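Putative hemin transport system, substrate-binding protein (Burkholderia cenocepacia J2315, PDB 5GIZ) probably captures heme in the periplasm, as the substrate-binding component of a bacterial hemin transport system. Local coordinates at residues G167-A172 / G187-K192; R7-G12 / L65-V70. All coordinates share one frame; numbering follows the deposited sequence.

How the contacts relate
Contact 1 (167-172 with 187-192) and contact 2 (7-12 with 65-70) lie on opposite sides of the chain's centre, about 31 Å apart between centres and about 13 Å at their nearest atoms. Contact 2 pairs two strands of the four-stranded parallel sheet near the N-terminus; contact 1 extends the antiparallel pairing of strands 162-166 and 191-193 in the mixed sheet. Both reach toward the heme site: Ala171, Ala172 and Tyr191 of contact 1 bind heme in heme-loaded structures of this protein, the Tyr191 side chain lying about 10 Å from that of the axial ligand Tyr53, while the Ile11 side chain of contact 2 is about 4 Å from that of Gln54, another heme-binding residue there.

Contact 1: residues G167-A172 / G187-K192; sequences GQRTAA and GFDHYK
Gly167 and Gln168 run beside Phe188-His190 as an extension of strand pairing, with Gln168 and Asp189 forming a single backbone bridge at a CA-CA separation of 4.4 Å. Three backbone hydrogen bonds close it: Gly167 N to His190 O, Gln168 N to Phe188 O, and His190 N to Gln168 O, the last 2.8 Å long and close to straight (165° at the hydrogen). The Phe188 ring comes back alongside the bridge, CE2 3.5 Å from Gly167 CA; chi1 of 63°, which sets CG between the backbone N and carbonyl carbon, brings it there. Gln168 bends at chi2 (66°), and its OE1 takes the amide hydrogen of Gly187 at 3.1 Å, with Gly187 N in the plane of the side-chain carbonyl. The other end of that amide, NE2, is held by Met185 O and Asp173 OD1, fixing which way round the group sits. Arg169 stretches out from CG to NE and crosses the Asp189 carboxylate at a slant. Its salt bridge, NE to OD2 at 3.1 Å, is a poorly aligned, weak hydrogen bond. On the same residue, CB packs against CE1 of the His190 imidazole at 3.8 Å. Thr170 works in two directions: CG2 sits over one face of the Tyr191 ring, offset toward its rim, while OG1 gives a 2.8 Å hydrogen bond to Gly167 O and, as N-cap, accepts from Asp173 N at the start of helix 171-178. Behind, Tyr191 rests on Phe154 and Leu156 of strand 151-159 and on Leu164 and Ala166 of strand 162-166, while Ala171 and Ala172 turn to Leu249 of helix 245-249, so these three, heme contacts in loaded structures of this protein, sit where those strands meet helix 171-178.

Contact 2: residues R7-G12 / L65-V70; sequences RVIVIG and LRPDLV
Strands 6-11 and 69-72 are the two central strands of a four-stranded parallel sheet, and Arg7, just before the first bridged pair, meets Leu65-Asp68 as the chain comes off helix 59-64. The parallel register matches Val8 with Leu69 and Ile9 with Val70. Leu69 bonds through both its N and its O: N gives a bond to Arg7 O, and O accepts from Ile9 N at 3.0 Å. Arg7 O receives a second donor, Asp68 N, at 2.8 Å, while Arg7 N donates to Asp68 OD2 at the same length, on the anti side and tilted out of the carboxylate plane. The Arg7 side chain bends at chi3 (62°), which turns its guanidinium back to grip Leu65 O side-on: NE at 3.0 Å and NH2 at 2.8 Å share that one oxygen, which lies almost in the guanidinium plane. A weak bond from NE to Arg66 O adds to it. The Arg66 guanidinium stacks on one face of the Arg7 group, centres 4.0 Å apart and planes at 27°. Deeper in, Ile9 sends CD1 to 3.8 Å from Pro67 CB and against Leu65 CB, on the face shared with Val70, where Leu62 of helix 59-64 also packs and Ile11 CG1 reaches Val70 CG1 at 4.1 Å. Val8 and Leu69 occupy the other face. Two like-charged guanidiniums lie stacked here, a cost probably eased by the hydrogen bonding of Arg7 to backbone carbonyls and by the negative charge of Asp68 some way off. The two bonds to Leu65 O fix the rotation of the Arg7 guanidinium, tying the start of one strand to the turn leading into its neighbour.

Contact 1: residues G167-A172 / G187-K192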
ATOM      1  N   GLY A 167      -2.422  12.798   6.625  1.00 13.01           N
ATOM      2  CA  GLY A 167      -3.186  12.948   7.843  1.00 13.69           C
ATOM      3  C   GLY A 167      -3.871  11.636   8.191  1.00 13.79           C
ATOM      4  O   GLY A 167      -3.332  10.558   7.963  1.00 14.15           O
ATOM      5  N   GLN A 168      -5.043  11.734   8.808  1.00 14.87           N
ATOM      6  CA  GLN A 168      -5.775  10.546   9.172  1.00 14.97           C
ATOM      7  C   GLN A 168      -6.504   9.934   7.962  1.00 15.23           C
ATOM      8  O   GLN A 168      -6.561  10.533   6.875  1.00 15.45           O
ATOM      9  CB  GLN A 168      -6.712  10.866  10.329  1.00 15.95           C
ATOM     10  CG  GLN A 168      -5.979  10.975  11.678  1.00 15.72           C
ATOM     11  CD  GLN A 168      -5.007  12.138  11.785  1.00 16.19           C
ATOM     12  OE1 GLN A 168      -5.388  13.314  11.853  1.00 17.23           O
ATOM     13  NE2 GLN A 168      -3.709  11.804  11.820  1.00 15.65           N
ATOM     14  N   ARG A 169      -7.046   8.733   8.168  1.00 15.93           N
ATOM     15  CA  ARG A 169      -7.774   7.985   7.122  1.00 17.34           C
ATOM     16  C   ARG A 169      -6.870   7.700   5.947  1.00 16.07           C
ATOM     17  O   ARG A 169      -7.323   7.577   4.799  1.00 17.08           O
ATOM     18  CB  ARG A 169      -9.014   8.717   6.629  1.00 20.11           C
ATOM     19  CG  ARG A 169     -10.079   8.919   7.689  1.00 24.31           C
ATOM     20  CD  ARG A 169     -11.275   9.459   6.931  1.00 29.05           C
ATOM     21  NE  ARG A 169     -12.429   9.807   7.755  1.00 34.77           N
ATOM     22  CZ  ARG A 169     -13.631   9.250   7.637  1.00 37.41           C
ATOM     23  NH1 ARG A 169     -13.872   8.294   6.736  1.00 40.02           N
ATOM     24  NH2 ARG A 169     -14.601   9.657   8.433  1.00 39.83           N
ATOM     25  N   THR A 170      -5.574   7.540   6.232  1.00 14.48           N
ATOM     26  CA  THR A 170      -4.593   7.179   5.193  1.00 13.60           C
ATOM     27  C   THR A 170      -3.910   5.848   5.557  1.00 12.26           C
ATOM     28  O   THR A 170      -3.801   5.441   6.731  1.00 11.44           O
ATOM     29  CB  THR A 170      -3.504   8.224   4.981  1.00 13.57           C
ATOM     30  OG1 THR A 170      -2.785   8.395   6.216  1.00 12.72           O
ATOM     31  CG2 THR A 170      -4.072   9.517   4.536  1.00 14.64           C
ATOM     32  N   ALA A 171      -3.338   5.209   4.524  1.00 11.88           N
ATOM     33  CA  ALA A 171      -2.536   4.008   4.724  1.00 11.56           C
ATOM     34  C   ALA A 171      -1.358   4.336   5.635  1.00 11.23           C
ATOM     35  O   ALA A 171      -1.019   3.575   6.521  1.00 11.23           O
ATOM     36  CB  ALA A 171      -2.018   3.485   3.371  1.00 12.18           C
ATOM     37  N   ALA A 172      -0.680   5.456   5.353  1.00 10.99           N
ATOM     38  CA  ALA A 172       0.479   5.838   6.133  1.00 11.00           C
ATOM     39  C   ALA A 172       0.162   6.033   7.627  1.00 10.92           C
ATOM     40  O   ALA A 172       0.915   5.594   8.483  1.00 10.70           O
ATOM     41  CB  ALA A 172       1.095   7.117   5.568  1.00 11.27           C
ATOM     42  N   GLY A 187      -5.407  16.272  12.842  1.00 20.86           N
ATOM     43  CA  GLY A 187      -6.460  17.282  12.663  1.00 22.12           C
ATOM     44  C   GLY A 187      -7.063  17.404  11.276  1.00 22.76           C
ATOM     45  O   GLY A 187      -7.915  18.256  11.039  1.00 22.38           O
ATOM     46  N   PHE A 188      -6.650  16.555  10.342  1.00 20.66           N
ATOM     47  CA  PHE A 188      -7.253  16.510   9.035  1.00 20.93           C
ATOM     48  C   PHE A 188      -7.135  15.095   8.482  1.00 20.11           C
ATOM     49  O   PHE A 188      -6.273  14.312   8.919  1.00 18.91           O
ATOM     50  CB  PHE A 188      -6.572  17.490   8.070  1.00 21.15           C
ATOM     51  CG  PHE A 188      -5.121  17.177   7.801  1.00 21.09           C
ATOM     52  CD1 PHE A 188      -4.154  17.626   8.662  1.00 21.93           C
ATOM     53  CD2 PHE A 188      -4.749  16.467   6.693  1.00 20.56           C
ATOM     54  CE1 PHE A 188      -2.802  17.337   8.430  1.00 21.56           C
ATOM     55  CE2 PHE A 188      -3.424  16.169   6.451  1.00 20.70           C
ATOM     56  CZ  PHE A 188      -2.442  16.601   7.313  1.00 20.41           C
ATOM     57  N   ASP A 189      -7.969  14.797   7.494  1.00 20.10           N
ATOM     58  CA  ASP A 189      -7.946  13.524   6.780  1.00 20.45           C
ATOM     59  C   ASP A 189      -7.259  13.661   5.433  1.00 20.12           C
ATOM     60  O   ASP A 189      -7.247  14.743   4.835  1.00 20.20           O
ATOM     61  CB  ASP A 189      -9.361  13.015   6.555  1.00 22.02           C
ATOM     62  CG  ASP A 189     -10.055  12.706   7.856  1.00 22.72           C
ATOM     63  OD1 ASP A 189      -9.357  12.484   8.878  1.00 23.09           O
ATOM     64  OD2 ASP A 189     -11.302  12.727   7.875  1.00 24.92           O
ATOM     65  N   HIS A 190      -6.748  12.526   4.948  1.00 19.58           N
ATOM     66  CA  HIS A 190      -6.167  12.391   3.634  1.00 20.18           C
ATOM     67  C   HIS A 190      -4.899  13.173   3.536  1.00 19.97           C
ATOM     68  O   HIS A 190      -4.198  13.330   4.551  1.00 17.94           O
ATOM     69  CB  HIS A 190      -7.200  12.687   2.540  1.00 22.35           C
ATOM     70  CG  HIS A 190      -8.499  11.992   2.805  1.00 25.55           C
ATOM     71  ND1 HIS A 190      -8.565  10.629   3.012  1.00 27.99           N
ATOM     72  CD2 HIS A 190      -9.748  12.467   2.998  1.00 28.27           C
ATOM     73  CE1 HIS A 190      -9.811  10.293   3.293  1.00 28.88           C
ATOM     74  NE2 HIS A 190     -10.551  11.388   3.279  1.00 29.63           N
ATOM     75  N   TYR A 191      -4.519  13.550   2.330  1.00 21.33           N
ATOM     76  CA  TYR A 191      -3.248  14.233   2.104  1.00 22.25           C
ATOM     77  C   TYR A 191      -3.472  15.729   2.032  1.00 23.71           C
ATOM     78  O   TYR A 191      -4.496  16.177   1.505  1.00 24.44           O
ATOM     79  CB  TYR A 191      -2.595  13.677   0.828  1.00 23.48           C
ATOM     80  CG  TYR A 191      -1.969  12.305   1.021  1.00 25.53           C
ATOM     81  CD1 TYR A 191      -0.699  12.205   1.549  1.00 26.23           C
ATOM     82  CD2 TYR A 191      -2.629  11.123   0.666  1.00 29.27           C
ATOM     83  CE1 TYR A 191      -0.096  10.989   1.728  1.00 28.34           C
ATOM     84  CE2 TYR A 191      -2.028   9.888   0.860  1.00 30.47           C
ATOM     85  CZ  TYR A 191      -0.755   9.844   1.403  1.00 31.45           C
ATOM     86  OH  TYR A 191      -0.059   8.667   1.615  1.00 38.91           O
ATOM     87  N   LYS A 192      -2.538  16.530   2.535  1.00 22.49           N
ATOM     88  CA  LYS A 192      -2.607  17.975   2.382  1.00 25.03           C
ATOM     89  C   LYS A 192      -1.189  18.538   2.222  1.00 22.93           C
ATOM     90  O   LYS A 192      -0.235  17.954   2.779  1.00 21.19           O
ATOM     91  CB  LYS A 192      -3.381  18.572   3.580  1.00 30.72           C
ATOM     92  CG  LYS A 192      -2.740  19.743   4.304  1.00 35.65           C
ATOM     93  CD  LYS A 192      -3.164  19.864   5.771  1.00 40.26           C
ATOM     94  CE  LYS A 192      -4.657  19.970   5.984  1.00 42.71           C
ATOM     95  NZ  LYS A 192      -5.174  21.259   5.462  1.00 46.65           N
TER

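Contact 2: residues R7-G12 / L65-V70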
ATOM      1  N   ARG A   7      -9.674 -16.084 -17.465  1.00 14.58           N
ATOM      2  CA  ARG A   7      -8.665 -15.026 -17.644  1.00 13.26           C
ATOM      3  C   ARG A   7      -9.031 -13.877 -16.700  1.00 12.79           C
ATOM      4  O   ARG A   7     -10.146 -13.361 -16.736  1.00 12.45           O
ATOM      5  CB  ARG A   7      -8.650 -14.490 -19.073  1.00 12.98           C
ATOM      6  CG  ARG A   7      -8.173 -15.519 -20.089  1.00 13.59           C
ATOM      7  CD  ARG A   7      -8.286 -15.035 -21.525  1.00 14.02           C
ATOM      8  NE  ARG A   7      -7.468 -13.866 -21.793  1.00 13.74           N
ATOM      9  CZ  ARG A   7      -6.167 -13.898 -22.031  1.00 14.63           C
ATOM     10  NH1 ARG A   7      -5.509 -15.064 -22.076  1.00 15.49           N
ATOM     11  NH2 ARG A   7      -5.523 -12.767 -22.246  1.00 14.47           N
ATOM     12  N   VAL A   8      -8.093 -13.523 -15.798  1.00 12.23           N
ATOM     13  CA  VAL A   8      -8.320 -12.536 -14.780  1.00 12.13           C
ATOM     14  C   VAL A   8      -7.427 -11.316 -14.951  1.00 11.56           C
ATOM     15  O   VAL A   8      -6.225 -11.450 -15.171  1.00 11.66           O
ATOM     16  CB  VAL A   8      -8.131 -13.181 -13.390  1.00 12.57           C
ATOM     17  CG1 VAL A   8      -8.376 -12.164 -12.292  1.00 12.98           C
ATOM     18  CG2 VAL A   8      -9.008 -14.399 -13.223  1.00 13.09           C
ATOM     19  N   ILE A   9      -7.986 -10.124 -14.790  1.00 11.59           N
ATOM     20  CA  ILE A   9      -7.247  -8.884 -14.668  1.00 11.81           C
ATOM     21  C   ILE A   9      -7.402  -8.342 -13.251  1.00 11.51           C
ATOM     22  O   ILE A   9      -8.482  -8.408 -12.672  1.00 11.49           O
ATOM     23  CB  ILE A   9      -7.676  -7.877 -15.746  1.00 12.55           C
ATOM     24  CG1 ILE A   9      -7.244  -8.421 -17.123  1.00 13.07           C
ATOM     25  CG2 ILE A   9      -7.150  -6.460 -15.440  1.00 12.76           C
ATOM     26  CD1 ILE A   9      -7.725  -7.589 -18.285  1.00 13.61           C
ATOM     27  N   VAL A  10      -6.314  -7.805 -12.700  1.00 11.96           N
ATOM     28  CA  VAL A  10      -6.346  -7.333 -11.320  0.50 12.13           C
ATOM     29  C   VAL A  10      -5.896  -5.875 -11.308  1.00 12.30           C
ATOM     30  O   VAL A  10      -4.886  -5.532 -11.917  1.00 12.45           O
ATOM     31  CB  VAL A  10      -5.461  -8.216 -10.415  0.50 12.17           C
ATOM     32  CG1 VAL A  10      -5.558  -7.757  -8.960  0.50 12.18           C
ATOM     33  CG2 VAL A  10      -5.835  -9.680 -10.561  0.50 12.45           C
ATOM     34  N   ILE A  11      -6.642  -5.054 -10.606  1.00 12.68           N
ATOM     35  CA  ILE A  11      -6.378  -3.628 -10.459  1.00 13.06           C
ATOM     36  C   ILE A  11      -6.111  -3.366  -9.010  1.00 13.54           C
ATOM     37  O   ILE A  11      -7.024  -3.485  -8.217  1.00 13.56           O
ATOM     38  CB  ILE A  11      -7.522  -2.728 -10.981  1.00 13.89           C
ATOM     39  CG1 ILE A  11      -8.017  -3.126 -12.388  1.00 14.63           C
ATOM     40  CG2 ILE A  11      -7.044  -1.289 -10.863  1.00 14.38           C
ATOM     41  CD1 ILE A  11      -6.989  -3.157 -13.446  1.00 14.63           C
ATOM     42  N   GLY A  12      -4.887  -2.948  -8.679  1.00 13.41           N
ATOM     43  CA  GLY A  12      -4.493  -2.655  -7.339  1.00 13.76           C
ATOM     44  C   GLY A  12      -3.397  -3.608  -6.890  1.00 13.64           C
ATOM     45  O   GLY A  12      -3.583  -4.815  -6.795  1.00 14.02           O
ATOM     46  N   LEU A  65      -7.464  -7.615 -23.635  1.00 13.56           N
ATOM     47  CA  LEU A  65      -6.903  -8.770 -23.033  1.00 13.22           C
ATOM     48  C   LEU A  65      -7.935  -9.871 -22.748  1.00 13.90           C
ATOM     49  O   LEU A  65      -7.617 -10.906 -22.125  1.00 13.29           O
ATOM     50  CB  LEU A  65      -6.129  -8.399 -21.764  1.00 13.60           C
ATOM     51  CG  LEU A  65      -4.989  -7.422 -21.952  1.00 13.07           C
ATOM     52  CD1 LEU A  65      -4.381  -7.083 -20.600  1.00 13.09           C
ATOM     53  CD2 LEU A  65      -3.955  -8.007 -22.911  1.00 13.33           C
ATOM     54  N   ARG A  66      -9.159  -9.676 -23.229  1.00 13.62           N
ATOM     55  CA  ARG A  66     -10.216 -10.691 -23.107  1.00 13.86           C
ATOM     56  C   ARG A  66     -10.426 -11.247 -21.702  1.00 13.07           C
ATOM     57  O   ARG A  66     -10.405 -12.448 -21.481  1.00 13.13           O
ATOM     58  CB  ARG A  66      -9.952 -11.818 -24.086  1.00 14.25           C
ATOM     59  CG  ARG A  66      -9.832 -11.325 -25.517  1.00 15.52           C
ATOM     60  CD  ARG A  66      -9.521 -12.419 -26.528  1.00 16.90           C
ATOM     61  NE  ARG A  66      -8.188 -12.906 -26.299  1.00 18.67           N
ATOM     62  CZ  ARG A  66      -7.869 -14.031 -25.678  1.00 19.78           C
ATOM     63  NH1 ARG A  66      -8.802 -14.857 -25.284  1.00 23.12           N
ATOM     64  NH2 ARG A  66      -6.595 -14.298 -25.474  1.00 22.39           N
ATOM     65  N   PRO A  67     -10.644 -10.368 -20.723  1.00 15.58           N
ATOM     66  CA  PRO A  67     -10.865 -10.911 -19.384  1.00 15.32           C
ATOM     67  C   PRO A  67     -12.202 -11.589 -19.249  1.00 15.61           C
ATOM     68  O   PRO A  67     -13.172 -11.169 -19.859  1.00 16.54           O
ATOM     69  CB  PRO A  67     -10.904  -9.650 -18.507  1.00 15.50           C
ATOM     70  CG  PRO A  67     -11.388  -8.579 -19.446  1.00 16.01           C
ATOM     71  CD  PRO A  67     -10.686  -8.892 -20.737  1.00 16.05           C
ATOM     72  N   ASP A  68     -12.270 -12.598 -18.382  1.00 15.83           N
ATOM     73  CA  ASP A  68     -13.518 -13.130 -17.865  1.00 16.93           C
ATOM     74  C   ASP A  68     -13.916 -12.472 -16.546  1.00 16.28           C
ATOM     75  O   ASP A  68     -15.099 -12.461 -16.169  1.00 16.91           O
ATOM     76  CB  ASP A  68     -13.376 -14.632 -17.603  1.00 18.08           C
ATOM     77  CG  ASP A  68     -13.097 -15.398 -18.851  1.00 19.45           C
ATOM     78  OD1 ASP A  68     -13.796 -15.155 -19.907  1.00 20.69           O
ATOM     79  OD2 ASP A  68     -12.123 -16.180 -18.905  1.00 19.28           O
ATOM     80  N   LEU A  69     -12.909 -11.952 -15.831  1.00 15.00           N
ATOM     81  CA  LEU A  69     -13.140 -11.364 -14.507  1.00 15.33           C
ATOM     82  C   LEU A  69     -12.106 -10.297 -14.240  1.00 14.57           C
ATOM     83  O   LEU A  69     -10.967 -10.481 -14.584  1.00 13.48           O
ATOM     84  CB  LEU A  69     -13.023 -12.478 -13.484  1.00 16.09           C
ATOM     85  CG  LEU A  69     -13.057 -12.126 -11.997  1.00 16.93           C
ATOM     86  CD1 LEU A  69     -14.387 -11.508 -11.604  1.00 18.14           C
ATOM     87  CD2 LEU A  69     -12.760 -13.358 -11.147  1.00 17.86           C
ATOM     88  N   VAL A  70     -12.514  -9.212 -13.590  1.00 14.78           N
ATOM     89  CA  VAL A  70     -11.656  -8.162 -13.114  1.00 14.82           C
ATOM     90  C   VAL A  70     -11.850  -8.061 -11.594  1.00 15.02           C
ATOM     91  O   VAL A  70     -12.970  -7.901 -11.129  1.00 15.57           O
ATOM     92  CB  VAL A  70     -11.980  -6.791 -13.770  1.00 15.52           C
ATOM     93  CG1 VAL A  70     -11.186  -5.678 -13.119  1.00 15.58           C
ATOM     94  CG2 VAL A  70     -11.804  -6.827 -15.282  1.00 15.59           C
TER